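Local coordinates for protein class D beta-lactamase (Fusobacterium nucleatum subsp. polymorphum, PDB 4IED) that probably hydrolyses beta-lactam antibiotics to substituted beta-amino acids, the reaction of a class D beta-lactamase, at residues N63-L68 and E174-V179; N28-V33 and A225-I230. One frame throughout, in Å; residues are numbered along the deposited sequence.

In the fold
Contacts 1 and 2 sit on opposite sides of the chain's centre, each about 13 Å from it, with their own centres 26 Å apart and their nearest atoms about 15 Å apart. Contact 1 (63-68 with 174-179) is helix on helix; contact 2 (28-33 with 225-230) pairs two strands of the central antiparallel sheet. Along the chain, contact 1 is nested within the loop that contact 2 closes. In contact 1, T64 OG1 bonds to the backbone O of the carboxylated lysine at position 60, not to its carboxylated end, and the side chain of Q176 is about 10 Å from a bound magnesium ion. In contact 2, the V32 side chain is about 10 Å from that of D35, a magnesium-binding residue with no metal bound in this chain.

Contact 1: residues N63-L68 and E174-V179; sequences NTLIGL and ENQEQV
N175 ND2, lying against the backbone of L68, is gripped twice: by E69 OE1, just past 63-68, and by a water 3.0 Å from ND2. The same water donates to L68 O, so it bridges the two helices. The amide of N175 is thereby held across L68, with OD1 3.6 Å from L68 CB. Apolar packing makes up much of the rest. V179 CG2, anti to the carbonyl carbon, sits 3.9 Å from T64 CG2 and 4.0 Å from L68 CD1. L65 CG is anti to the backbone N (chi1 -176°), which carries CD1 over to the backbone between N175 and Q176, 3.9 Å from N175 C. Q178 crosses the end of L68, its OE1 3.6 Å from L68 CD2. Its amide is pinned at both ends: NE2 bonds back to E174 O at 3.2 Å from above the carbonyl plane, and OE1 accepts from V76 N. T64 OG1 turns to Y111 OH and to the backbone O of the carboxylated lysine at position 60. The short segments' axes, 9.4 Å apart at 147°, describe near-antiparallel packing of helix 62-69, which follows the modified lysine, against helix 173-182 in the helical region of a class D beta-lactamase.

Contact 2: residues N28-V33 and A225-I230; sequences NGTFVV and AINLDI
F31 and I226 face each other in the closely packed middle of the pairing, a non-hydrogen-bonded pair with CA atoms 4.3 Å apart. I226 CD1 sits over one face of the F31 ring, offset toward the rim, while A225 O meets the ring's edge in its plane. F31 CG is anti to the backbone N (chi1 -173°), and that places CD1 4.0 Å from I226 CB. Along with L228, these two side chains lie on the face packed by helices 16-25 and 238-249. On the other face, T30 CG2 rests on the amide of N227, 3.5 Å from both OD1 and ND2; the polar ends look elsewhere, T30 OG1 to Y44 O and N45 O, and N227 OD1 to R48 NE. Five backbone bonds join the strands, among them V32 N to A225 O at 2.9 Å and, at the far end, D229 N to N28 O, nearly straight at 168°. At that end the pairing becomes wetter. The N28 amide and the D229 carboxylate planes stand 80° apart, and a water joins N28 OD1 to D229 OD2, 2.6 Å from the latter. A second water links N28 N with D229 O, while D229 OD1 makes a salt bridge to R48. Pairing the N-terminal strand 29-35 antiparallel to the last strand, 221-229, with N- and C-terminal helices packed on one face, is characteristic of the serine beta-lactamase and penicillin-binding protein fold.

Contact 1: residues N63-L68 and E174-V179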
ATOM      1  N   ASN A  63      -8.845  -1.050   1.525  1.00  4.97           N
ATOM      2  CA  ASN A  63      -9.808  -1.605   2.416  1.00  5.14           C
ATOM      3  C   ASN A  63     -10.378  -0.452   3.302  1.00  5.20           C
ATOM      4  O   ASN A  63     -11.627  -0.370   3.481  1.00  5.42           O
ATOM      5  CB  ASN A  63      -9.142  -2.752   3.217  1.00  5.12           C
ATOM      6  CG  ASN A  63     -10.131  -3.694   3.882  1.00  5.37           C
ATOM      7  OD1 ASN A  63     -11.338  -3.584   3.812  1.00  5.56           O
ATOM      8  ND2 ASN A  63      -9.582  -4.720   4.592  1.00  5.43           N
ATOM      9  N   THR A  64      -9.507   0.406   3.808  1.00  5.07           N
ATOM     10  CA  THR A  64      -9.999   1.526   4.636  1.00  5.18           C
ATOM     11  C   THR A  64     -10.958   2.432   3.832  1.00  5.34           C
ATOM     12  O   THR A  64     -12.051   2.771   4.314  1.00  5.57           O
ATOM     13  CB  THR A  64      -8.848   2.439   5.065  1.00  5.07           C
ATOM     14  OG1 THR A  64      -7.819   1.645   5.764  1.00  4.97           O
ATOM     15  CG2 THR A  64      -9.339   3.536   6.011  1.00  5.25           C
ATOM     16  N   LEU A  65     -10.591   2.712   2.557  1.00  5.26           N
ATOM     17  CA  LEU A  65     -11.442   3.625   1.740  1.00  5.48           C
ATOM     18  C   LEU A  65     -12.787   3.029   1.500  1.00  5.72           C
ATOM     19  O   LEU A  65     -13.824   3.689   1.647  1.00  5.99           O
ATOM     20  CB  LEU A  65     -10.713   3.903   0.461  1.00  5.40           C
ATOM     21  CG  LEU A  65     -11.312   4.861  -0.488  1.00  5.65           C
ATOM     22  CD1 LEU A  65     -11.539   6.273   0.086  1.00  5.82           C
ATOM     23  CD2 LEU A  65     -10.611   4.945  -1.813  1.00  5.63           C
ATOM     24  N   ILE A  66     -12.854   1.734   1.170  1.00  5.68           N
ATOM     25  CA  ILE A  66     -14.123   1.094   0.966  1.00  5.96           C
ATOM     26  C   ILE A  66     -14.929   1.007   2.243  1.00  6.13           C
ATOM     27  O   ILE A  66     -16.160   1.180   2.263  1.00  6.45           O
ATOM     28  CB  ILE A  66     -13.933  -0.329   0.401  1.00  5.93           C
ATOM     29  CG1 ILE A  66     -13.257  -0.249  -0.990  1.00  5.86           C
ATOM     30  CG2 ILE A  66     -15.197  -1.091   0.303  1.00  6.26           C
ATOM     31  CD1 ILE A  66     -12.631  -1.558  -1.473  1.00  5.79           C
ATOM     32  N   GLY A  67     -14.303   0.763   3.383  1.00  5.97           N
ATOM     33  CA  GLY A  67     -15.016   0.785   4.654  1.00  6.18           C
ATOM     34  C   GLY A  67     -15.637   2.112   5.017  1.00  6.38           C
ATOM     35  O   GLY A  67     -16.749   2.153   5.472  1.00  6.70           O
ATOM     36  N   LEU A  68     -14.844   3.179   4.809  1.00  6.22           N
ATOM     37  CA  LEU A  68     -15.420   4.515   5.011  1.00  6.48           C
ATOM     38  C   LEU A  68     -16.558   4.782   4.085  1.00  6.78           C
ATOM     39  O   LEU A  68     -17.580   5.341   4.537  1.00  7.14           O
ATOM     40  CB  LEU A  68     -14.338   5.578   4.812  1.00  6.31           C
ATOM     41  CG  LEU A  68     -13.183   5.575   5.855  1.00  6.10           C
ATOM     42  CD1 LEU A  68     -12.071   6.448   5.292  1.00  5.94           C
ATOM     43  CD2 LEU A  68     -13.707   6.002   7.240  1.00  6.37           C
ATOM     44  N   GLU A 174     -14.016  13.418   1.660  1.00 13.02           N
ATOM     45  CA  GLU A 174     -13.584  13.389   3.051  1.00 13.04           C
ATOM     46  C   GLU A 174     -13.085  11.991   3.358  1.00 10.04           C
ATOM     47  O   GLU A 174     -12.334  11.888   4.234  1.00  8.95           O
ATOM     48  CB  GLU A 174     -14.611  13.863   4.113  1.00 16.78           C
ATOM     49  CG  GLU A 174     -15.762  14.587   3.576  1.00 22.03           C
ATOM     50  CD  GLU A 174     -16.795  13.499   3.435  1.00 23.86           C
ATOM     51  OE1 GLU A 174     -18.026  13.792   3.437  1.00 28.36           O
ATOM     52  OE2 GLU A 174     -16.224  12.391   3.476  1.00 23.49           O
ATOM     53  N   ASN A 175     -13.500  10.966   2.628  1.00  9.04           N
ATOM     54  CA  ASN A 175     -12.981   9.645   2.875  1.00  7.62           C
ATOM     55  C   ASN A 175     -11.592   9.494   2.275  1.00  6.50           C
ATOM     56  O   ASN A 175     -10.690   8.929   2.925  1.00  5.69           O
ATOM     57  CB  ASN A 175     -13.929   8.607   2.293  1.00  8.25           C
ATOM     58  CG  ASN A 175     -15.285   8.600   3.026  1.00  9.92           C
ATOM     59  OD1 ASN A 175     -15.279   9.007   4.157  1.00 10.04           O
ATOM     60  ND2 ASN A 175     -16.380   8.102   2.428  1.00 11.59           N
ATOM     61  N   GLN A 176     -11.373  10.045   1.062  1.00  6.88           N
ATOM     62  CA  GLN A 176     -10.032  10.062   0.513  1.00  6.45           C
ATOM     63  C   GLN A 176      -9.094  10.841   1.410  1.00  6.51           C
ATOM     64  O   GLN A 176      -7.952  10.436   1.655  1.00  6.24           O
ATOM     65  CB  GLN A 176     -10.004  10.555  -0.938  1.00  7.23           C
ATOM     66  CG  GLN A 176     -10.826   9.698  -1.856  1.00  7.66           C
ATOM     67  CD  GLN A 176     -10.888  10.216  -3.263  1.00  8.76           C
ATOM     68  OE1 GLN A 176     -11.951  10.859  -3.691  1.00  9.94           O
ATOM     69  NE2 GLN A 176      -9.851  10.042  -3.999  1.00  8.89           N
ATOM     70  N   GLU A 177      -9.565  11.948   1.940  1.00  7.44           N
ATOM     71  CA  GLU A 177      -8.721  12.798   2.841  1.00  8.69           C
ATOM     72  C   GLU A 177      -8.242  11.994   4.096  1.00  7.51           C
ATOM     73  O   GLU A 177      -7.124  12.109   4.540  1.00  7.95           O
ATOM     74  CB  GLU A 177      -9.467  14.081   3.276  1.00 11.59           C
ATOM     75  CG  GLU A 177      -8.550  15.188   3.770  1.00 14.91           C
ATOM     76  CD  GLU A 177      -7.562  15.604   2.604  1.00 16.88           C
ATOM     77  OE1 GLU A 177      -7.951  15.598   1.384  1.00 20.05           O
ATOM     78  OE2 GLU A 177      -6.508  16.071   2.953  1.00 23.41           O
ATOM     79  N   GLN A 178      -9.168  11.250   4.675  1.00  6.88           N
ATOM     80  CA  GLN A 178      -8.895  10.432   5.815  1.00  6.39           C
ATOM     81  C   GLN A 178      -7.847   9.403   5.518  1.00  5.64           C
ATOM     82  O   GLN A 178      -6.879   9.205   6.291  1.00  5.97           O
ATOM     83  CB  GLN A 178     -10.145   9.784   6.337  1.00  6.28           C
ATOM     84  CG  GLN A 178     -11.056  10.670   7.117  1.00  7.72           C
ATOM     85  CD  GLN A 178     -12.266   9.930   7.486  1.00  8.03           C
ATOM     86  OE1 GLN A 178     -12.299   9.071   8.363  1.00  7.80           O
ATOM     87  NE2 GLN A 178     -13.306  10.169   6.733  1.00  8.89           N
ATOM     88  N   VAL A 179      -7.945   8.794   4.336  1.00  6.03           N
ATOM     89  CA  VAL A 179      -6.947   7.796   4.004  1.00  5.68           C
ATOM     90  C   VAL A 179      -5.563   8.435   3.773  1.00  5.54           C
ATOM     91  O   VAL A 179      -4.510   7.886   4.151  1.00  5.34           O
ATOM     92  CB  VAL A 179      -7.415   6.945   2.772  1.00  5.58           C
ATOM     93  CG1 VAL A 179      -6.273   5.985   2.325  1.00  5.27           C
ATOM     94  CG2 VAL A 179      -8.656   6.149   3.146  1.00  5.75           C
TER
HETATM   95  O   HOH W   1     -19.086   7.871   3.638  1.00 19.86           O

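Contact 2: residues N28-V33 and A225-I230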
ATOM      1  N   ASN A  28      16.117  -8.823  -6.344  1.00 18.29           N
ATOM      2  CA  ASN A  28      15.212  -9.013  -7.450  1.00 18.42           C
ATOM      3  C   ASN A  28      13.911  -8.304  -7.132  1.00 17.71           C
ATOM      4  O   ASN A  28      13.338  -8.485  -6.073  1.00 18.02           O
ATOM      5  CB  ASN A  28      14.943 -10.472  -7.676  1.00 20.94           C
ATOM      6  CG  ASN A  28      16.179 -11.224  -8.059  1.00 23.72           C
ATOM      7  OD1 ASN A  28      16.348 -12.377  -7.646  1.00 26.83           O
ATOM      8  ND2 ASN A  28      17.068 -10.591  -8.826  1.00 23.99           N
ATOM      9  N   GLY A  29      13.474  -7.440  -8.046  1.00  7.84           N
ATOM     10  CA  GLY A  29      12.204  -6.754  -7.846  1.00  7.38           C
ATOM     11  C   GLY A  29      11.960  -5.745  -8.944  1.00  7.35           C
ATOM     12  O   GLY A  29      12.519  -5.792 -10.013  1.00  7.69           O
ATOM     13  N   THR A  30      11.018  -4.827  -8.644  1.00  6.97           N
ATOM     14  CA  THR A  30      10.667  -3.800  -9.545  1.00  6.95           C
ATOM     15  C   THR A  30      10.384  -2.515  -8.742  1.00  6.63           C
ATOM     16  O   THR A  30      10.036  -2.562  -7.542  1.00  6.36           O
ATOM     17  CB  THR A  30       9.353  -4.187 -10.309  1.00  6.90           C
ATOM     18  OG1 THR A  30       9.072  -3.178 -11.318  1.00  6.99           O
ATOM     19  CG2 THR A  30       8.103  -4.356  -9.386  1.00  6.52           C
ATOM     20  N   PHE A  31      10.481  -1.364  -9.433  1.00  6.72           N
ATOM     21  CA  PHE A  31      10.205  -0.087  -8.784  1.00  6.49           C
ATOM     22  C   PHE A  31       9.679   0.872  -9.855  1.00  6.61           C
ATOM     23  O   PHE A  31      10.222   0.972 -10.937  1.00  6.95           O
ATOM     24  CB  PHE A  31      11.542   0.385  -8.214  1.00  6.65           C
ATOM     25  CG  PHE A  31      11.527   1.665  -7.314  1.00  6.50           C
ATOM     26  CD1 PHE A  31      10.399   2.220  -6.805  1.00  6.21           C
ATOM     27  CD2 PHE A  31      12.762   2.314  -7.066  1.00  6.76           C
ATOM     28  CE1 PHE A  31      10.485   3.340  -6.002  1.00  6.15           C
ATOM     29  CE2 PHE A  31      12.828   3.497  -6.308  1.00  6.72           C
ATOM     30  CZ  PHE A  31      11.681   3.949  -5.825  1.00  6.42           C
ATOM     31  N   VAL A  32       8.534   1.497  -9.570  1.00  6.36           N
ATOM     32  CA  VAL A  32       7.935   2.502 -10.427  1.00  6.50           C
ATOM     33  C   VAL A  32       7.703   3.746  -9.644  1.00  6.36           C
ATOM     34  O   VAL A  32       7.162   3.690  -8.576  1.00  6.06           O
ATOM     35  CB  VAL A  32       6.567   1.981 -10.952  1.00  6.56           C
ATOM     36  CG1 VAL A  32       5.940   2.961 -11.895  1.00  6.86           C
ATOM     37  CG2 VAL A  32       6.786   0.650 -11.639  1.00  6.81           C
ATOM     38  N   VAL A  33       8.084   4.860 -10.259  1.00  6.64           N
ATOM     39  CA  VAL A  33       7.765   6.177  -9.743  1.00  6.62           C
ATOM     40  C   VAL A  33       7.080   6.969 -10.864  1.00  6.90           C
ATOM     41  O   VAL A  33       7.616   7.074 -11.944  1.00  7.27           O
ATOM     42  CB  VAL A  33       8.969   6.938  -9.213  1.00  6.78           C
ATOM     43  CG1 VAL A  33       8.574   8.398  -8.829  1.00  6.87           C
ATOM     44  CG2 VAL A  33       9.658   6.176  -8.076  1.00  6.58           C
ATOM     45  N   ALA A 225       5.645   2.653  -6.187  1.00  5.19           N
ATOM     46  CA  ALA A 225       5.577   1.227  -5.729  1.00  5.13           C
ATOM     47  C   ALA A 225       6.835   0.443  -5.996  1.00  5.33           C
ATOM     48  O   ALA A 225       7.324   0.468  -7.131  1.00  5.56           O
ATOM     49  CB  ALA A 225       4.410   0.534  -6.409  1.00  5.16           C
ATOM     50  N   ILE A 226       7.283  -0.210  -4.928  1.00  5.27           N
ATOM     51  CA  ILE A 226       8.396  -1.171  -5.040  1.00  5.50           C
ATOM     52  C   ILE A 226       7.857  -2.483  -4.539  1.00  5.48           C
ATOM     53  O   ILE A 226       7.071  -2.584  -3.606  1.00  5.29           O
ATOM     54  CB  ILE A 226       9.621  -0.712  -4.234  1.00  5.57           C
ATOM     55  CG1 ILE A 226      10.884  -1.594  -4.541  1.00  5.91           C
ATOM     56  CG2 ILE A 226       9.395  -0.677  -2.734  1.00  5.39           C
ATOM     57  CD1 ILE A 226      12.121  -0.923  -4.008  1.00  6.06           C
ATOM     58  N   ASN A 227       8.284  -3.538  -5.227  1.00  5.75           N
ATOM     59  CA  ASN A 227       8.206  -4.905  -4.617  1.00  5.86           C
ATOM     60  C   ASN A 227       9.469  -5.667  -4.909  1.00  6.23           C
ATOM     61  O   ASN A 227      10.186  -5.445  -5.859  1.00  6.45           O
ATOM     62  CB  ASN A 227       6.898  -5.645  -4.997  1.00  5.84           C
ATOM     63  CG  ASN A 227       6.810  -6.042  -6.460  1.00  6.10           C
ATOM     64  OD1 ASN A 227       7.591  -6.793  -6.977  1.00  6.43           O
ATOM     65  ND2 ASN A 227       5.726  -5.597  -7.118  1.00  6.01           N
ATOM     66  N   LEU A 228       9.787  -6.533  -3.971  1.00  6.39           N
ATOM     67  CA  LEU A 228      11.092  -7.254  -3.969  1.00  7.12           C
ATOM     68  C   LEU A 228      10.842  -8.646  -3.472  1.00  7.14           C
ATOM     69  O   LEU A 228       9.996  -8.879  -2.647  1.00  6.91           O
ATOM     70  CB  LEU A 228      12.027  -6.587  -2.877  1.00  7.72           C
ATOM     71  CG  LEU A 228      12.289  -5.073  -2.923  1.00  8.04           C
ATOM     72  CD1 LEU A 228      12.940  -4.503  -1.647  1.00  8.40           C
ATOM     73  CD2 LEU A 228      13.162  -4.927  -4.202  1.00  8.72           C
ATOM     74  N   ASP A 229      11.689  -9.537  -3.897  1.00  7.54           N
ATOM     75  CA  ASP A 229      11.736 -10.924  -3.327  1.00  7.90           C
ATOM     76  C   ASP A 229      12.405 -10.817  -1.999  1.00  8.32           C
ATOM     77  O   ASP A 229      13.584 -10.428  -1.940  1.00  8.95           O
ATOM     78  CB  ASP A 229      12.529 -11.891  -4.290  1.00  8.37           C
ATOM     79  CG  ASP A 229      11.805 -12.125  -5.624  1.00  8.48           C
ATOM     80  OD1 ASP A 229      10.576 -11.783  -5.746  1.00  8.02           O
ATOM     81  OD2 ASP A 229      12.472 -12.734  -6.466  1.00  9.14           O
ATOM     82  N   ILE A 230      11.688 -11.101  -0.934  1.00  8.45           N
ATOM     83  CA  ILE A 230      12.220 -11.022   0.430  1.00  9.24           C
ATOM     84  C   ILE A 230      11.774 -12.229   1.185  1.00  9.91           C
ATOM     85  O   ILE A 230      10.594 -12.407   1.460  1.00  9.29           O
ATOM     86  CB  ILE A 230      11.870  -9.762   1.184  1.00  9.20           C
ATOM     87  CG1 ILE A 230      12.525  -8.560   0.550  1.00  9.75           C
ATOM     88  CG2 ILE A 230      12.321  -9.847   2.639  1.00  9.51           C
ATOM     89  CD1 ILE A 230      11.904  -7.258   1.005  1.00  9.79           C
TER
HETATM   90  O   HOH W   2      15.671 -10.263  -3.982  1.00 11.72           O
HETATM   91  O   HOH W   3      14.801 -13.770  -5.979  1.00 19.15           O